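Side-chain contact in DUF4875 domain-containing protein (Desulfovibrio piger, PDB 4LG3), which is of unknown function, belonging to the DUF4875 family of the CamS-like clan: residues S52-Q55 with L56-V60. Sequence-based numbering, arbitrary orientation.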
ATOM      1  N   SER A  52       7.890   5.468 -10.129  1.00 44.99           N
ATOM      2  CA  SER A  52       9.128   4.829  -9.699  1.00 44.32           C
ATOM      3  C   SER A  52       9.074   4.379  -8.222  1.00 50.41           C
ATOM      4  O   SER A  52       8.221   4.828  -7.450  1.00 49.43           O
ATOM      5  CB  SER A  52      10.303   5.769  -9.903  1.00 43.88           C
ATOM      6  OG  SER A  52      10.193   6.889  -9.048  1.00 47.51           O
ATOM      7  N   LYS A  53      10.017   3.502  -7.844  1.00 49.32           N
ATOM      8  CA  LYS A  53      10.211   3.008  -6.488  1.00 48.52           C
ATOM      9  C   LYS A  53      10.487   4.203  -5.567  1.00 54.05           C
ATOM     10  O   LYS A  53       9.965   4.265  -4.446  1.00 53.03           O
ATOM     11  CB  LYS A  53      11.403   2.022  -6.467  1.00 50.61           C
ATOM     12  CG  LYS A  53      11.603   1.344  -5.130  1.00 47.81           C
ATOM     13  CD  LYS A  53      12.823   0.467  -5.105  1.00 48.16           C
ATOM     14  CE  LYS A  53      13.012  -0.114  -3.724  1.00 43.72           C
ATOM     15  NZ  LYS A  53      14.161  -1.048  -3.671  1.00 44.94           N
ATOM     16  N   ARG A  54      11.305   5.151  -6.068  1.00 50.57           N
ATOM     17  CA  ARG A  54      11.691   6.361  -5.363  1.00 50.81           C
ATOM     18  C   ARG A  54      10.451   7.222  -5.071  1.00 54.06           C
ATOM     19  O   ARG A  54      10.312   7.724  -3.961  1.00 55.87           O
ATOM     20  CB  ARG A  54      12.753   7.121  -6.172  1.00 54.00           C
ATOM     21  CG  ARG A  54      13.380   8.318  -5.469  1.00 73.70           C
ATOM     22  CD  ARG A  54      14.341   7.934  -4.366  1.00 89.17           C
ATOM     23  NE  ARG A  54      15.017   9.083  -3.760  1.00 92.28           N
ATOM     24  CZ  ARG A  54      14.529   9.801  -2.750  1.00102.72           C
ATOM     25  NH1 ARG A  54      13.330   9.520  -2.239  1.00 83.48           N
ATOM     26  NH2 ARG A  54      15.231  10.813  -2.250  1.00 88.38           N
ATOM     27  N   GLN A  55       9.526   7.331  -6.023  1.00 47.86           N
ATOM     28  CA  GLN A  55       8.293   8.098  -5.856  1.00 45.71           C
ATOM     29  C   GLN A  55       7.350   7.426  -4.852  1.00 47.84           C
ATOM     30  O   GLN A  55       6.726   8.121  -4.057  1.00 46.93           O
ATOM     31  CB  GLN A  55       7.611   8.280  -7.201  1.00 47.46           C
ATOM     32  CG  GLN A  55       8.272   9.366  -8.037  1.00 55.93           C
ATOM     33  CD  GLN A  55       7.773   9.402  -9.453  1.00 71.03           C
ATOM     34  OE1 GLN A  55       7.243   8.425  -9.980  1.00 63.49           O
ATOM     35  NE2 GLN A  55       7.943  10.534 -10.112  1.00 66.46           N
ATOM     36  N   LEU A  56       7.279   6.081  -4.863  1.00 42.65           N
ATOM     37  CA  LEU A  56       6.466   5.312  -3.928  1.00 39.86           C
ATOM     38  C   LEU A  56       6.989   5.499  -2.501  1.00 43.94           C
ATOM     39  O   LEU A  56       6.204   5.724  -1.584  1.00 41.74           O
ATOM     40  CB  LEU A  56       6.422   3.808  -4.313  1.00 39.09           C
ATOM     41  CG  LEU A  56       5.760   3.445  -5.677  1.00 41.99           C
ATOM     42  CD1 LEU A  56       5.946   1.982  -5.982  1.00 41.53           C
ATOM     43  CD2 LEU A  56       4.281   3.809  -5.701  1.00 38.31           C
ATOM     44  N   ALA A  57       8.318   5.443  -2.323  1.00 43.78           N
ATOM     45  CA  ALA A  57       9.002   5.668  -1.042  1.00 43.28           C
ATOM     46  C   ALA A  57       8.777   7.109  -0.551  1.00 47.03           C
ATOM     47  O   ALA A  57       8.387   7.299   0.596  1.00 46.47           O
ATOM     48  CB  ALA A  57      10.491   5.383  -1.182  1.00 44.91           C
ATOM     49  N   ALA A  58       8.950   8.108  -1.437  1.00 43.98           N
ATOM     50  CA  ALA A  58       8.752   9.527  -1.113  1.00 43.79           C
ATOM     51  C   ALA A  58       7.327   9.804  -0.645  1.00 46.08           C
ATOM     52  O   ALA A  58       7.136  10.675   0.197  1.00 45.76           O
ATOM     53  CB  ALA A  58       9.078  10.399  -2.309  1.00 45.64           C
ATOM     54  N   THR A  59       6.338   9.042  -1.163  1.00 40.38           N
ATOM     55  CA  THR A  59       4.922   9.186  -0.819  1.00 38.16           C
ATOM     56  C   THR A  59       4.684   8.758   0.645  1.00 40.65           C
ATOM     57  O   THR A  59       4.047   9.503   1.404  1.00 40.42           O
ATOM     58  CB  THR A  59       4.064   8.389  -1.820  1.00 43.39           C
ATOM     59  OG1 THR A  59       4.348   8.874  -3.124  1.00 44.56           O
ATOM     60  CG2 THR A  59       2.551   8.528  -1.570  1.00 38.18           C
ATOM     61  N   VAL A  60       5.219   7.588   1.042  1.00 35.17           N
ATOM     62  CA  VAL A  60       5.040   7.067   2.395  1.00 35.45           C
ATOM     63  C   VAL A  60       5.869   7.877   3.389  1.00 42.91           C
ATOM     64  O   VAL A  60       5.389   8.112   4.500  1.00 44.02           O
ATOM     65  CB  VAL A  60       5.241   5.517   2.551  1.00 37.61           C
ATOM     66  CG1 VAL A  60       4.104   4.747   1.852  1.00 35.72           C
ATOM     67  CG2 VAL A  60       6.614   5.056   2.057  1.00 37.70           C
TER
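The carbonyl oxygen of Gln55 takes two bonds from Thr59, one residue pair thus joined through both backbone and side chain. Thr59 OG1 lies 2.7 Å from Gln55 O and Thr59 N 3.1 Å from the same oxygen, the two donors arriving from opposite faces of the carbonyl plane. A chi1 of -58° sets the Thr59 hydroxyl beside its own backbone N and turns it back along the helix to that carbonyl; OG1 also accepts from the backbone N of Gln8.

Regular i to i+4 bonds run alongside, from Leu56 N to Ser52 O (3.0 Å), Ala57 N to Lys53 O and Ala58 N to Arg54 O.

Van der Waals contacts between the side chains of 52-55 and 56-60 are few. Leu56 CG rests 3.3 Å from Ser52 O, and the Arg54 guanidinium passes obliquely by the Ala58 methyl, NH1 to CB 4.3 Å. Arg54 also makes a cation-pi contact with Trp181, and Lys53 NZ forms a salt bridge with Glu175.

At the start of the helix two reciprocal bonds close the first turn: Gln55 N donates to Ser52 OG (3.1 Å), and Ser52 N to Gln55 OE1 (3.0 Å), the latter tilted 31° from the amide carbonyl plane. With Ser52 as N-cap, this is a capping box, beginning helix 53-71, which packs against the mixed sheet through Leu56, on Leu80, and through Thr59 and Val60.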